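Local coordinates for protein tryptophan halogenase (Shewanella frigidimarina, PDB 2PYX) that probably acts as a flavin-dependent halogenase that uses FAD, with monooxygenase-type chemistry, to halogenate tryptophan or a related substrate, at residues A[110-115]-A[142-147]; A[86-91]-A[512-517]; A[120-125]-A[488-493]; A[95-100]-A[410-415]. All coordinates share one frame; numbering follows the deposited sequence. Where two conformers were deposited one is given.

Contacts 1, 2 and 4 are buried, while contact 3 lies farther out and is partly exposed. Contacts 1 and 2 share one sheet: strands 87-95 and 108-112 are antiparallel neighbours in it, and Gln-90 of contact 2 bonds to both Phe-113 and Gln-144 of contact 1. Contact 4 uses the loop that joins these two strands. Contact 3 uses the loop that follows strand 108-112. The chemistry changes with place. In contact 1 a buried amide oxygen takes a backbone N-H, and in contact 4 a serine hydroxyl grips a carbonyl beside an aromatic pair. No hydrogen bond crosses contacts 2 and 3: contact 2 rests on a phenylalanine ring and two leucines, contact 3 mostly on leucines.

Contact 1. Residues A[110-115]-A[142-147]; sequences LHPFSL and CSQQVL
Gln-144 reaches across to Ser-114 with its amide oxygen. Its chain runs straight beyond CG, and this carries OE1 past Pro-112 to the turn after strand 108-112. Ser-114 N donates to Gln-144 OE1 at 2.9 Å, with an N-H...O angle of 158°. The donor is tilted 31° from the carbonyl plane. A chi1 of -79° sets Ser-114 OG on the side of its backbone N, near Gln-144 OE1. That bond is weak and not settled, as Asn-166 OD1 is also within reach. Pro-112 CB packs 3.1 Å from Gln-144 OE1. On the other side of the amide, Gln-144 NE2 donates to Gln-90 OE1 and to Asn-167 O. The amide is therefore held at both its oxygen and its nitrogen.

In the conformer given, Cys-142 points its sulfur at the proline ring, with SG 3.7 Å from Pro-112 CG. Within the strand, Leu-110 CD2 lies 3.6 Å from Gln-145 CA, against the first turn of helix 144-149. Gln-145 bends at chi2 and lays its amide alongside Leu-110, with OE1 3.5 Å from Leu-110 CB. The same OE1 accepts from Arg-93 NH1. One water links Ser-114 OG to Ser-143 N, which donates to it at 2.9 Å.

Phe-113 leads away toward Lys-89, the predicted active-site lysine. The chemistry implies that a buried polar amide, fixed from both ends, ties the helix start to the backbone close to that lysine.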
loop_
_atom_site.group_PDB
_atom_site.type_symbol
_atom_site.label_atom_id
_atom_site.label_comp_id
_atom_site.label_asym_id
_atom_site.label_seq_id
_atom_site.Cartn_x
_atom_site.Cartn_y
_atom_site.Cartn_z
ATOM N N LEU A 110 -15.765 3.890 -6.135
ATOM C CA LEU A 110 -14.851 4.034 -5.011
ATOM C C LEU A 110 -14.564 2.718 -4.318
ATOM O O LEU A 110 -15.474 1.926 -4.091
ATOM C CB LEU A 110 -15.415 5.005 -3.949
ATOM C CG LEU A 110 -14.438 5.340 -2.810
ATOM C CD1 LEU A 110 -13.165 6.074 -3.245
ATOM C CD2 LEU A 110 -15.183 6.108 -1.708
ATOM N N HIS A 111 -13.285 2.509 -4.001
ATOM C CA HIS A 111 -12.852 1.484 -3.080
ATOM C C HIS A 111 -12.425 2.230 -1.833
ATOM O O HIS A 111 -11.311 2.727 -1.758
ATOM C CB HIS A 111 -11.724 0.607 -3.663
ATOM C CG HIS A 111 -11.128 -0.353 -2.676
ATOM N ND1 HIS A 111 -9.918 -0.980 -2.885
ATOM C CD2 HIS A 111 -11.541 -0.743 -1.446
ATOM C CE1 HIS A 111 -9.634 -1.744 -1.845
ATOM N NE2 HIS A 111 -10.595 -1.608 -0.951
ATOM N N PRO A 112 -13.352 2.346 -0.851
ATOM C CA PRO A 112 -13.059 3.139 0.345
ATOM C C PRO A 112 -12.235 2.347 1.356
ATOM O O PRO A 112 -12.239 1.107 1.322
ATOM C CB PRO A 112 -14.429 3.412 0.927
ATOM C CG PRO A 112 -15.259 2.381 0.472
ATOM C CD PRO A 112 -14.693 1.756 -0.789
ATOM N N PHE A 113 -11.542 3.042 2.259
ATOM C CA PHE A 113 -10.891 2.396 3.390
ATOM C C PHE A 113 -11.879 1.986 4.517
ATOM O O PHE A 113 -11.607 1.018 5.271
ATOM C CB PHE A 113 -9.767 3.252 3.983
ATOM C CG PHE A 113 -8.513 3.299 3.156
ATOM C CD1 PHE A 113 -8.090 2.174 2.453
ATOM C CD2 PHE A 113 -7.702 4.427 3.169
ATOM C CE1 PHE A 113 -6.930 2.221 1.714
ATOM C CE2 PHE A 113 -6.535 4.487 2.447
ATOM C CZ PHE A 113 -6.143 3.340 1.733
ATOM N N SER A 114 -13.018 2.673 4.632
ATOM C CA SER A 114 -14.001 2.332 5.651
ATOM C C SER A 114 -14.612 0.975 5.355
ATOM O O SER A 114 -14.959 0.679 4.198
ATOM C CB SER A 114 -15.147 3.325 5.659
ATOM O OG SER A 114 -14.844 4.528 6.309
ATOM N N LEU A 115 -14.788 0.139 6.372
ATOM C CA LEU A 115 -15.528 -1.114 6.193
ATOM C C LEU A 115 -17.027 -0.856 6.109
ATOM O O LEU A 115 -17.529 0.145 6.650
ATOM C CB LEU A 115 -15.236 -2.106 7.317
ATOM C CG LEU A 115 -13.771 -2.523 7.455
ATOM C CD1 LEU A 115 -13.613 -3.377 8.688
ATOM C CD2 LEU A 115 -13.309 -3.280 6.239
ATOM N N CYS A 142 -21.428 2.605 3.069
ATOM C CA CYS A 142 -20.459 3.455 3.734
ATOM C C CYS A 142 -20.779 4.903 3.459
ATOM O O CYS A 142 -21.642 5.221 2.652
ATOM C CB CYS A 142 -19.001 3.117 3.338
ATOM S SG CYS A 142 -18.446 3.812 1.725
ATOM N N SER A 143 -20.148 5.780 4.227
ATOM C CA SER A 143 -20.364 7.219 4.039
ATOM C C SER A 143 -19.299 7.841 3.147
ATOM O O SER A 143 -19.478 8.927 2.611
ATOM C CB SER A 143 -20.422 7.954 5.393
ATOM O OG SER A 143 -19.198 7.847 6.092
ATOM N N GLN A 144 -18.180 7.146 2.936
ATOM C CA GLN A 144 -17.053 7.754 2.219
ATOM C C GLN A 144 -17.287 8.038 0.761
ATOM O O GLN A 144 -16.638 8.905 0.176
ATOM C CB GLN A 144 -15.808 6.864 2.343
ATOM C CG GLN A 144 -15.068 7.160 3.579
ATOM C CD GLN A 144 -13.814 6.327 3.795
ATOM O OE1 GLN A 144 -13.791 5.164 3.449
ATOM N NE2 GLN A 144 -12.801 6.917 4.449
ATOM N N GLN A 145 -18.175 7.297 0.115
ATOM C CA GLN A 145 -18.434 7.565 -1.302
ATOM C C GLN A 145 -18.930 8.993 -1.447
ATOM O O GLN A 145 -18.323 9.802 -2.151
ATOM C CB GLN A 145 -19.414 6.569 -1.920
ATOM C CG GLN A 145 -19.849 6.826 -3.368
ATOM C CD GLN A 145 -18.669 6.936 -4.354
ATOM O OE1 GLN A 145 -17.694 7.656 -4.106
ATOM N NE2 GLN A 145 -18.756 6.224 -5.458
ATOM N N VAL A 146 -19.980 9.313 -0.698
ATOM C CA VAL A 146 -20.571 10.643 -0.722
ATOM C C VAL A 146 -19.590 11.703 -0.206
ATOM O O VAL A 146 -19.447 12.747 -0.825
ATOM C CB VAL A 146 -21.905 10.665 0.074
ATOM C CG1 VAL A 146 -22.377 12.088 0.260
ATOM C CG2 VAL A 146 -22.960 9.822 -0.645
ATOM N N LEU A 147 -18.893 11.422 0.897
ATOM C CA LEU A 147 -18.038 12.414 1.514
ATOM C C LEU A 147 -16.808 12.736 0.661
ATOM O O LEU A 147 -16.407 13.879 0.533
ATOM C CB LEU A 147 -17.645 11.962 2.919
ATOM C CG LEU A 147 -18.846 11.733 3.858
ATOM C CD1 LEU A 147 -18.464 11.038 5.152
ATOM C CD2 LEU A 147 -19.536 13.035 4.185
HETATM O O HOH W 1 -17.837 5.184 5.945
#

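Contact 2. Residues A[86-91]-A[512-517]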
loop_
_atom_site.group_PDB
_atom_site.type_symbol
_atom_site.label_atom_id
_atom_site.label_comp_id
_atom_site.label_asym_id
_atom_site.label_seq_id
_atom_site.Cartn_x
_atom_site.Cartn_y
_atom_site.Cartn_z
ATOM N N ALA A 86 2.211 15.711 3.608
ATOM C CA ALA A 86 1.167 14.689 3.578
ATOM C C ALA A 86 -0.246 15.263 3.472
ATOM O O ALA A 86 -0.519 16.396 3.884
ATOM C CB ALA A 86 1.256 13.834 4.810
ATOM N N SER A 87 -1.126 14.470 2.865
ATOM C CA SER A 87 -2.562 14.711 2.897
ATOM C C SER A 87 -3.252 13.391 3.265
ATOM O O SER A 87 -2.619 12.317 3.317
ATOM C CB SER A 87 -3.074 15.244 1.553
ATOM O OG SER A 87 -4.425 15.669 1.644
ATOM N N PHE A 88 -4.561 13.449 3.537
ATOM C CA PHE A 88 -5.332 12.279 3.945
ATOM C C PHE A 88 -5.833 11.538 2.746
ATOM O O PHE A 88 -6.396 12.139 1.845
ATOM C CB PHE A 88 -6.522 12.706 4.816
ATOM C CG PHE A 88 -6.113 13.541 5.983
ATOM C CD1 PHE A 88 -5.489 12.970 7.078
ATOM C CD2 PHE A 88 -6.298 14.903 5.959
ATOM C CE1 PHE A 88 -5.085 13.774 8.136
ATOM C CE2 PHE A 88 -5.879 15.700 7.006
ATOM C CZ PHE A 88 -5.279 15.134 8.082
ATOM N N LYS A 89 -5.684 10.213 2.779
ATOM C CA LYS A 89 -6.171 9.334 1.710
ATOM C C LYS A 89 -7.267 8.433 2.284
ATOM O O LYS A 89 -7.031 7.731 3.255
ATOM C CB LYS A 89 -5.020 8.472 1.198
ATOM C CG LYS A 89 -5.423 7.389 0.220
ATOM C CD LYS A 89 -4.260 6.486 -0.131
ATOM C CE LYS A 89 -4.730 5.306 -0.935
ATOM N NZ LYS A 89 -3.621 4.311 -1.033
ATOM N N GLN A 90 -8.441 8.427 1.672
ATOM C CA GLN A 90 -9.594 7.646 2.125
ATOM C C GLN A 90 -9.959 6.452 1.259
ATOM O O GLN A 90 -10.983 5.797 1.485
ATOM C CB GLN A 90 -10.805 8.574 2.304
ATOM C CG GLN A 90 -10.599 9.513 3.466
ATOM C CD GLN A 90 -11.816 10.358 3.708
ATOM O OE1 GLN A 90 -12.848 9.870 4.182
ATOM N NE2 GLN A 90 -11.713 11.632 3.349
ATOM N N GLY A 91 -9.098 6.170 0.274
ATOM C CA GLY A 91 -9.255 5.023 -0.624
ATOM C C GLY A 91 -8.763 5.359 -2.014
ATOM O O GLY A 91 -7.938 6.259 -2.188
ATOM N N ARG A 512 -8.182 20.763 2.210
ATOM C CA ARG A 512 -7.328 21.942 2.326
ATOM C C ARG A 512 -7.693 22.766 3.569
ATOM O O ARG A 512 -6.799 23.199 4.289
ATOM C CB ARG A 512 -7.333 22.823 1.068
ATOM C CG ARG A 512 -6.145 23.795 1.117
ATOM C CD ARG A 512 -5.879 24.500 -0.178
ATOM N NE ARG A 512 -5.406 23.665 -1.282
ATOM C CZ ARG A 512 -4.157 23.238 -1.459
ATOM N NH1 ARG A 512 -3.215 23.426 -0.543
ATOM N NH2 ARG A 512 -3.863 22.539 -2.546
ATOM N N GLU A 513 -8.975 22.969 3.834
ATOM C CA GLU A 513 -9.329 23.756 5.025
ATOM C C GLU A 513 -8.813 23.093 6.315
ATOM O O GLU A 513 -8.319 23.782 7.211
ATOM C CB GLU A 513 -10.818 24.149 5.035
ATOM C CG GLU A 513 -11.778 23.419 5.900
ATOM C CD GLU A 513 -13.220 23.817 5.594
ATOM O OE1 GLU A 513 -13.591 25.013 5.789
ATOM O OE2 GLU A 513 -14.002 22.939 5.173
ATOM N N LEU A 514 -8.838 21.754 6.365
ATOM C CA LEU A 514 -8.330 21.013 7.509
ATOM C C LEU A 514 -6.804 21.117 7.600
ATOM O O LEU A 514 -6.262 21.436 8.660
ATOM C CB LEU A 514 -8.794 19.541 7.461
ATOM C CG LEU A 514 -8.243 18.658 8.564
ATOM C CD1 LEU A 514 -8.565 19.263 9.961
ATOM C CD2 LEU A 514 -8.748 17.210 8.467
ATOM N N LEU A 515 -6.118 20.853 6.492
ATOM C CA LEU A 515 -4.676 20.898 6.468
ATOM C C LEU A 515 -4.161 22.293 6.818
ATOM O O LEU A 515 -3.138 22.415 7.483
ATOM C CB LEU A 515 -4.156 20.407 5.119
ATOM C CG LEU A 515 -4.350 18.905 4.884
ATOM C CD1 LEU A 515 -4.053 18.576 3.419
ATOM C CD2 LEU A 515 -3.468 18.062 5.792
ATOM N N ASP A 516 -4.878 23.341 6.408
ATOM C CA ASP A 516 -4.484 24.698 6.819
ATOM C C ASP A 516 -4.460 24.838 8.345
ATOM O O ASP A 516 -3.539 25.448 8.914
ATOM C CB ASP A 516 -5.433 25.736 6.238
ATOM C CG ASP A 516 -5.227 25.976 4.763
ATOM O OD1 ASP A 516 -4.179 25.597 4.182
ATOM O OD2 ASP A 516 -6.150 26.570 4.173
ATOM N N LYS A 517 -5.471 24.304 9.017
ATOM C CA LYS A 517 -5.524 24.355 10.488
ATOM C C LYS A 517 -4.562 23.377 11.154
ATOM O O LYS A 517 -4.080 23.621 12.251
ATOM C CB LYS A 517 -6.956 24.171 11.002
ATOM C CG LYS A 517 -7.887 25.345 10.640
ATOM C CD LYS A 517 -7.528 26.600 11.437
ATOM C CE LYS A 517 -8.468 27.796 11.139
ATOM N NZ LYS A 517 -8.318 28.257 9.741
#
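Phe-88 turns its CG beside the backbone N (chi1 -54°), as does Leu-515, whereas Leu-514 turns its CG anti to the backbone N (chi1 176°). These torsions bring one ring and two isobutyl groups together. The CE2 corner of Phe-88 takes both leucines. Leu-514 CD2 lies 3.6 Å from Phe-88 CE2, and Leu-515 CD2 lies equally near the same atom. Both methyls meet the ring obliquely. The Leu-514 side chain crosses Phe-88 at about a right angle. Leu-515 and Phe-88 instead run past each other in opposite directions.

Leu-515 also serves the strand start with its two methyls. Its CD1 rests 3.4 Å from Ser-87 OG in the serine conformer given, and its CD2 is 3.9 Å from Ala-86 O. No hydrogen bond crosses the contact, which rests mainly on apolar packing. The same strand also carries Lys-89, the predicted active-site residue.

The axes of strand 87-89 and helix 512-517 approach to 9.5 Å, and their directions differ by 134°. Helix 77-83 joins the packing through Ile-81, which touches both Phe-88 and Leu-515. Tyr-168 meets the Phe-88 ring edge-to-face. Strand 87-95 pairs with strand 169-172 in the large mixed sheet, and helix 511-520, near the C-terminus, packs against the start of strand 87-95.

Contact 3. Residues A[120-125]-A[488-493]; sequences QELDLC and QLAQRL
Leu-122 and Leu-124 reach from the loop onto one flank of helix 484-507, both bringing a CD2 methyl to Ala-490 CB. Leu-122 CD2 comes to 3.8 Å from Ala-490 CB, and Leu-124 CD2 to 3.9 Å from the same methyl. Leu-122 sets its CG anti to the backbone N (chi1 -175°), and this directs CD2 to Ala-490. Leu-489 CD2 and Leu-493 CD1 both rest 4.0 Å from Leu-122 CB. The Leu-124 and Leu-493 side chains cross at a slant, with Leu-124 CD2 close to Leu-493 CB.

Leu-489, Ala-490 and Leu-493 lie on one side of helix 484-507 and take the loop that leads into the short helix 125-128. Asp-123 caps the start of that short helix: its OD1 accepts from Cys-125 N at 3.0 Å, on the anti side of the carboxylate and 32° out of its plane. Asp-123 OD2 has a second donor in Gln-466 NE2 of helix 462-471. Tyr-127, on the short helix, touches both Leu-122 and Ala-490.

Glu-121 lies at the outer edge of the contact, its chain extended beyond CG. Its carboxylate spans two leucine methyls without a polar partner across the contact: OE1 is 3.9 Å from Leu-489 CD1 and OE2 is 3.8 Å from Leu-493 CD2. Both leucines are crossed obliquely.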
loop_
_atom_site.group_PDB
_atom_site.type_symbol
_atom_site.label_atom_id
_atom_site.label_comp_id
_atom_site.label_asym_id
_atom_site.label_seq_id
_atom_site.Cartn_x
_atom_site.Cartn_y
_atom_site.Cartn_z
ATOM N N GLN A 120 -19.725 -5.755 12.081
ATOM C CA GLN A 120 -19.668 -6.648 13.243
ATOM C C GLN A 120 -21.008 -7.343 13.511
ATOM O O GLN A 120 -21.054 -8.334 14.251
ATOM C CB GLN A 120 -19.202 -5.878 14.486
ATOM C CG GLN A 120 -17.738 -5.485 14.426
ATOM N N GLU A 121 -22.085 -6.828 12.944
ATOM C CA GLU A 121 -23.422 -7.376 13.138
ATOM C C GLU A 121 -23.948 -8.209 11.973
ATOM O O GLU A 121 -24.672 -9.174 12.196
ATOM C CB GLU A 121 -24.406 -6.259 13.361
ATOM C CG GLU A 121 -24.066 -5.380 14.544
ATOM C CD GLU A 121 -25.079 -4.285 14.713
ATOM O OE1 GLU A 121 -26.262 -4.613 14.917
ATOM O OE2 GLU A 121 -24.697 -3.100 14.613
ATOM N N LEU A 122 -23.634 -7.804 10.743
ATOM C CA LEU A 122 -24.220 -8.399 9.546
ATOM C C LEU A 122 -23.435 -7.919 8.329
ATOM O O LEU A 122 -23.076 -6.754 8.255
ATOM C CB LEU A 122 -25.679 -7.986 9.371
ATOM C CG LEU A 122 -26.471 -8.626 8.221
ATOM C CD1 LEU A 122 -26.619 -10.135 8.448
ATOM C CD2 LEU A 122 -27.802 -7.972 8.062
ATOM N N ASP A 123 -23.135 -8.834 7.423
ATOM C CA ASP A 123 -22.512 -8.492 6.141
ATOM C C ASP A 123 -23.622 -8.014 5.221
ATOM O O ASP A 123 -24.426 -8.804 4.709
ATOM C CB ASP A 123 -21.774 -9.712 5.569
ATOM C CG ASP A 123 -21.108 -9.441 4.235
ATOM O OD1 ASP A 123 -21.381 -8.402 3.629
ATOM O OD2 ASP A 123 -20.320 -10.299 3.800
ATOM N N LEU A 124 -23.658 -6.712 4.955
ATOM C CA LEU A 124 -24.735 -6.111 4.177
ATOM C C LEU A 124 -24.722 -6.454 2.683
ATOM O O LEU A 124 -25.727 -6.271 1.992
ATOM C CB LEU A 124 -24.689 -4.593 4.296
ATOM C CG LEU A 124 -25.083 -3.987 5.657
ATOM C CD1 LEU A 124 -24.958 -2.479 5.639
ATOM C CD2 LEU A 124 -26.520 -4.393 5.993
ATOM N N CYS A 125 -23.566 -6.881 2.170
ATOM C CA CYS A 125 -23.432 -7.054 0.744
ATOM C C CYS A 125 -24.572 -7.844 0.077
ATOM O O CYS A 125 -25.196 -7.338 -0.848
ATOM C CB CYS A 125 -22.033 -7.598 0.435
ATOM S SG CYS A 125 -21.656 -7.745 -1.317
ATOM N N GLN A 488 -34.612 -7.269 8.028
ATOM C CA GLN A 488 -34.978 -6.143 8.894
ATOM C C GLN A 488 -33.750 -5.494 9.542
ATOM O O GLN A 488 -33.669 -4.274 9.578
ATOM C CB GLN A 488 -35.996 -6.599 9.946
ATOM C CG GLN A 488 -37.339 -7.017 9.323
ATOM C CD GLN A 488 -38.088 -8.074 10.157
ATOM O OE1 GLN A 488 -37.797 -8.279 11.343
ATOM N NE2 GLN A 488 -39.037 -8.757 9.524
ATOM N N LEU A 489 -32.800 -6.296 10.004
ATOM C CA LEU A 489 -31.513 -5.798 10.524
ATOM C C LEU A 489 -30.788 -5.027 9.424
ATOM O O LEU A 489 -30.376 -3.878 9.612
ATOM C CB LEU A 489 -30.636 -6.934 10.999
ATOM C CG LEU A 489 -29.251 -6.559 11.531
ATOM C CD1 LEU A 489 -29.285 -5.419 12.565
ATOM C CD2 LEU A 489 -28.588 -7.752 12.078
ATOM N N ALA A 490 -30.682 -5.655 8.249
ATOM C CA ALA A 490 -30.044 -4.978 7.102
ATOM C C ALA A 490 -30.657 -3.609 6.826
ATOM O O ALA A 490 -29.934 -2.624 6.642
ATOM C CB ALA A 490 -30.099 -5.877 5.849
ATOM N N GLN A 491 -31.986 -3.525 6.809
ATOM C CA GLN A 491 -32.659 -2.275 6.492
ATOM C C GLN A 491 -32.343 -1.205 7.533
ATOM O O GLN A 491 -32.163 -0.025 7.186
ATOM C CB GLN A 491 -34.174 -2.455 6.418
ATOM C CG GLN A 491 -34.877 -1.187 5.977
ATOM C CD GLN A 491 -34.395 -0.700 4.626
ATOM O OE1 GLN A 491 -33.780 0.372 4.507
ATOM N NE2 GLN A 491 -34.656 -1.492 3.598
ATOM N N ARG A 492 -32.316 -1.609 8.802
ATOM C CA ARG A 492 -31.944 -0.694 9.875
ATOM C C ARG A 492 -30.521 -0.163 9.656
ATOM O O ARG A 492 -30.298 1.054 9.703
ATOM C CB ARG A 492 -32.081 -1.365 11.244
ATOM C CG ARG A 492 -33.527 -1.684 11.614
ATOM C CD ARG A 492 -33.687 -2.045 13.083
ATOM N NE ARG A 492 -33.180 -3.370 13.427
ATOM C CZ ARG A 492 -33.846 -4.509 13.253
ATOM N NH1 ARG A 492 -35.052 -4.522 12.704
ATOM N NH2 ARG A 492 -33.295 -5.641 13.609
ATOM N N LEU A 493 -29.576 -1.071 9.394
ATOM C CA LEU A 493 -28.188 -0.682 9.118
ATOM C C LEU A 493 -28.056 0.227 7.861
ATOM O O LEU A 493 -27.259 1.173 7.882
ATOM C CB LEU A 493 -27.295 -1.920 8.996
ATOM C CG LEU A 493 -27.144 -2.769 10.268
ATOM C CD1 LEU A 493 -26.421 -4.069 10.004
ATOM C CD2 LEU A 493 -26.443 -1.991 11.368
#

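Contact 4. Residues A[95-100]-A[410-415]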
loop_
_atom_site.group_PDB
_atom_site.type_symbol
_atom_site.label_atom_id
_atom_site.label_comp_id
_atom_site.label_asym_id
_atom_site.label_seq_id
_atom_site.Cartn_x
_atom_site.Cartn_y
_atom_site.Cartn_z
ATOM N N ILE A 95 -11.653 5.346 -12.292
ATOM C CA ILE A 95 -12.362 6.105 -13.302
ATOM C C ILE A 95 -12.113 5.413 -14.635
ATOM O O ILE A 95 -10.966 5.162 -14.979
ATOM C CB ILE A 95 -11.869 7.556 -13.287
ATOM C CG1 ILE A 95 -12.054 8.136 -11.867
ATOM C CG2 ILE A 95 -12.597 8.375 -14.328
ATOM C CD1 ILE A 95 -11.332 9.422 -11.646
ATOM N N ASN A 96 -13.176 5.183 -15.402
ATOM C CA ASN A 96 -13.122 4.634 -16.744
ATOM C C ASN A 96 -12.548 3.221 -16.848
ATOM O O ASN A 96 -12.099 2.812 -17.896
ATOM C CB ASN A 96 -12.391 5.584 -17.704
ATOM C CG ASN A 96 -13.122 6.894 -17.903
ATOM O OD1 ASN A 96 -14.283 7.017 -17.543
ATOM N ND2 ASN A 96 -12.406 7.882 -18.399
ATOM N N TRP A 97 -12.626 2.463 -15.765
ATOM C CA TRP A 97 -12.117 1.098 -15.790
ATOM C C TRP A 97 -13.121 0.118 -16.365
ATOM O O TRP A 97 -12.743 -0.957 -16.831
ATOM C CB TRP A 97 -11.751 0.629 -14.361
ATOM C CG TRP A 97 -10.438 1.068 -13.922
ATOM C CD1 TRP A 97 -10.028 2.310 -13.547
ATOM C CD2 TRP A 97 -9.306 0.208 -13.775
ATOM N NE1 TRP A 97 -8.683 2.291 -13.211
ATOM C CE2 TRP A 97 -8.225 0.996 -13.332
ATOM C CE3 TRP A 97 -9.110 -1.173 -13.988
ATOM C CZ2 TRP A 97 -6.967 0.455 -13.099
ATOM C CZ3 TRP A 97 -7.852 -1.702 -13.739
ATOM C CH2 TRP A 97 -6.805 -0.892 -13.320
ATOM N N CYS A 98 -14.408 0.423 -16.262
ATOM C CA CYS A 98 -15.433 -0.539 -16.619
ATOM C C CYS A 98 -15.811 -0.633 -18.101
ATOM O O CYS A 98 -16.147 -1.722 -18.598
ATOM C CB CYS A 98 -16.726 -0.291 -15.855
ATOM S SG CYS A 98 -16.545 -0.405 -14.084
ATOM N N LYS A 99 -15.835 0.526 -18.770
ATOM C CA LYS A 99 -16.355 0.582 -20.137
ATOM C C LYS A 99 -15.420 1.399 -21.013
ATOM O O LYS A 99 -14.689 2.241 -20.525
ATOM C CB LYS A 99 -17.725 1.254 -20.123
ATOM C CG LYS A 99 -18.846 0.488 -19.420
ATOM C CD LYS A 99 -20.016 1.451 -19.209
ATOM C CE LYS A 99 -21.191 0.870 -18.444
ATOM N NZ LYS A 99 -22.154 1.981 -18.067
ATOM N N ASP A 100 -15.467 1.134 -22.321
ATOM C CA ASP A 100 -14.817 2.020 -23.276
ATOM C C ASP A 100 -15.431 3.412 -23.089
ATOM O O ASP A 100 -16.665 3.526 -23.120
ATOM C CB ASP A 100 -15.051 1.516 -24.687
ATOM C CG ASP A 100 -14.363 0.208 -24.937
ATOM O OD1 ASP A 100 -13.134 0.212 -24.854
ATOM O OD2 ASP A 100 -15.047 -0.777 -25.184
ATOM N N LEU A 410 -8.166 -8.833 -10.433
ATOM C CA LEU A 410 -9.628 -8.668 -10.406
ATOM C C LEU A 410 -10.066 -7.348 -11.043
ATOM O O LEU A 410 -11.094 -7.285 -11.683
ATOM C CB LEU A 410 -10.134 -8.703 -8.942
ATOM C CG LEU A 410 -11.664 -8.593 -8.747
ATOM C CD1 LEU A 410 -12.406 -9.727 -9.357
ATOM C CD2 LEU A 410 -12.023 -8.508 -7.242
ATOM N N HIS A 411 -9.313 -6.271 -10.781
ATOM C CA HIS A 411 -9.661 -4.940 -11.270
ATOM C C HIS A 411 -9.736 -4.948 -12.788
ATOM O O HIS A 411 -10.550 -4.200 -13.372
ATOM C CB HIS A 411 -8.655 -3.879 -10.843
ATOM C CG HIS A 411 -8.619 -3.583 -9.368
ATOM N ND1 HIS A 411 -8.275 -4.537 -8.424
ATOM C CD2 HIS A 411 -8.841 -2.436 -8.682
ATOM C CE1 HIS A 411 -8.265 -3.965 -7.225
ATOM N NE2 HIS A 411 -8.601 -2.692 -7.353
ATOM N N TYR A 412 -8.887 -5.722 -13.429
ATOM C CA TYR A 412 -8.852 -5.803 -14.896
ATOM C C TYR A 412 -9.853 -6.788 -15.448
ATOM O O TYR A 412 -10.473 -6.563 -16.486
ATOM C CB TYR A 412 -7.456 -6.227 -15.379
ATOM C CG TYR A 412 -6.362 -5.261 -15.052
ATOM C CD1 TYR A 412 -6.108 -4.183 -15.884
ATOM C CD2 TYR A 412 -5.554 -5.383 -13.918
ATOM C CE1 TYR A 412 -5.122 -3.301 -15.588
ATOM C CE2 TYR A 412 -4.535 -4.493 -13.650
ATOM C CZ TYR A 412 -4.328 -3.441 -14.487
ATOM O OH TYR A 412 -3.311 -2.539 -14.216
ATOM N N VAL A 413 -9.957 -7.941 -14.814
ATOM C CA VAL A 413 -10.675 -9.080 -15.439
ATOM C C VAL A 413 -12.150 -8.828 -15.632
ATOM O O VAL A 413 -12.767 -9.374 -16.549
ATOM C CB VAL A 413 -10.591 -10.375 -14.616
ATOM C CG1 VAL A 413 -11.493 -11.506 -15.261
ATOM C CG2 VAL A 413 -9.220 -10.853 -14.536
ATOM N N ILE A 414 -12.737 -8.029 -14.738
ATOM C CA ILE A 414 -14.171 -7.769 -14.788
ATOM C C ILE A 414 -14.556 -6.467 -15.510
ATOM O O ILE A 414 -15.730 -6.046 -15.493
ATOM C CB ILE A 414 -14.815 -7.855 -13.398
ATOM C CG1 ILE A 414 -14.336 -6.729 -12.499
ATOM C CG2 ILE A 414 -14.541 -9.226 -12.791
ATOM C CD1 ILE A 414 -14.826 -6.851 -11.049
ATOM N N SER A 415 -13.593 -5.865 -16.191
ATOM C CA SER A 415 -13.921 -4.784 -17.114
ATOM C C SER A 415 -14.736 -5.298 -18.292
ATOM O O SER A 415 -14.659 -6.473 -18.666
ATOM C CB SER A 415 -12.632 -4.136 -17.667
ATOM O OG SER A 415 -12.975 -3.001 -18.471
#
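The C-terminal end of the long helix 383-413 meets the loop that connects strands 87-95 and 108-112, next to a predicted tryptophan-binding residue. Trp-97 is the main side chain of the loop. Its CG stands beside the backbone N, and its six-membered ring leans over the last helical turn. There Trp-97 CZ3 sits over one face of the Tyr-412 ring, toward its rim. The closest ring atoms include Trp-97 CZ3 and Tyr-412 CE1, 3.7 Å apart. The two planes are inclined at 56° and the centroids are 5.0 Å apart, an oblique aromatic pair. His-411 offers its CB to the same indole, 3.7 Å from Trp-97 CZ3. The carbonyl His-411 O lies 3.4 Å from Trp-97 CE3. This oxygen is buried and has no hydrogen-bond partner in the model.

Beyond the helix the link becomes polar. Ser-415 places OG anti to its own N (chi1 -175°), where it donates to Trp-97 O at 2.6 Å. That bond lies in the carbonyl plane, with a C=O...O angle of 153°. Ser-415 OG in turn accepts from Arg-417 N, so the hydroxyl relays between the loop and the chain after the helix. Cys-98 pairs with Gln-416 through the backbone.

The polar ends of the helix aromatics point elsewhere. Tyr-412 OH bonds to Glu-358 OE2. His-411 ND1 bonds to Phe-407 O, and its NE2 to Glu-361 OE2. Glu-361 also bonds to His-111 ND1. Trp-97 packs on His-411, which holds Glu-361, consistent with a second shell of a tryptophan-halogenase substrate site.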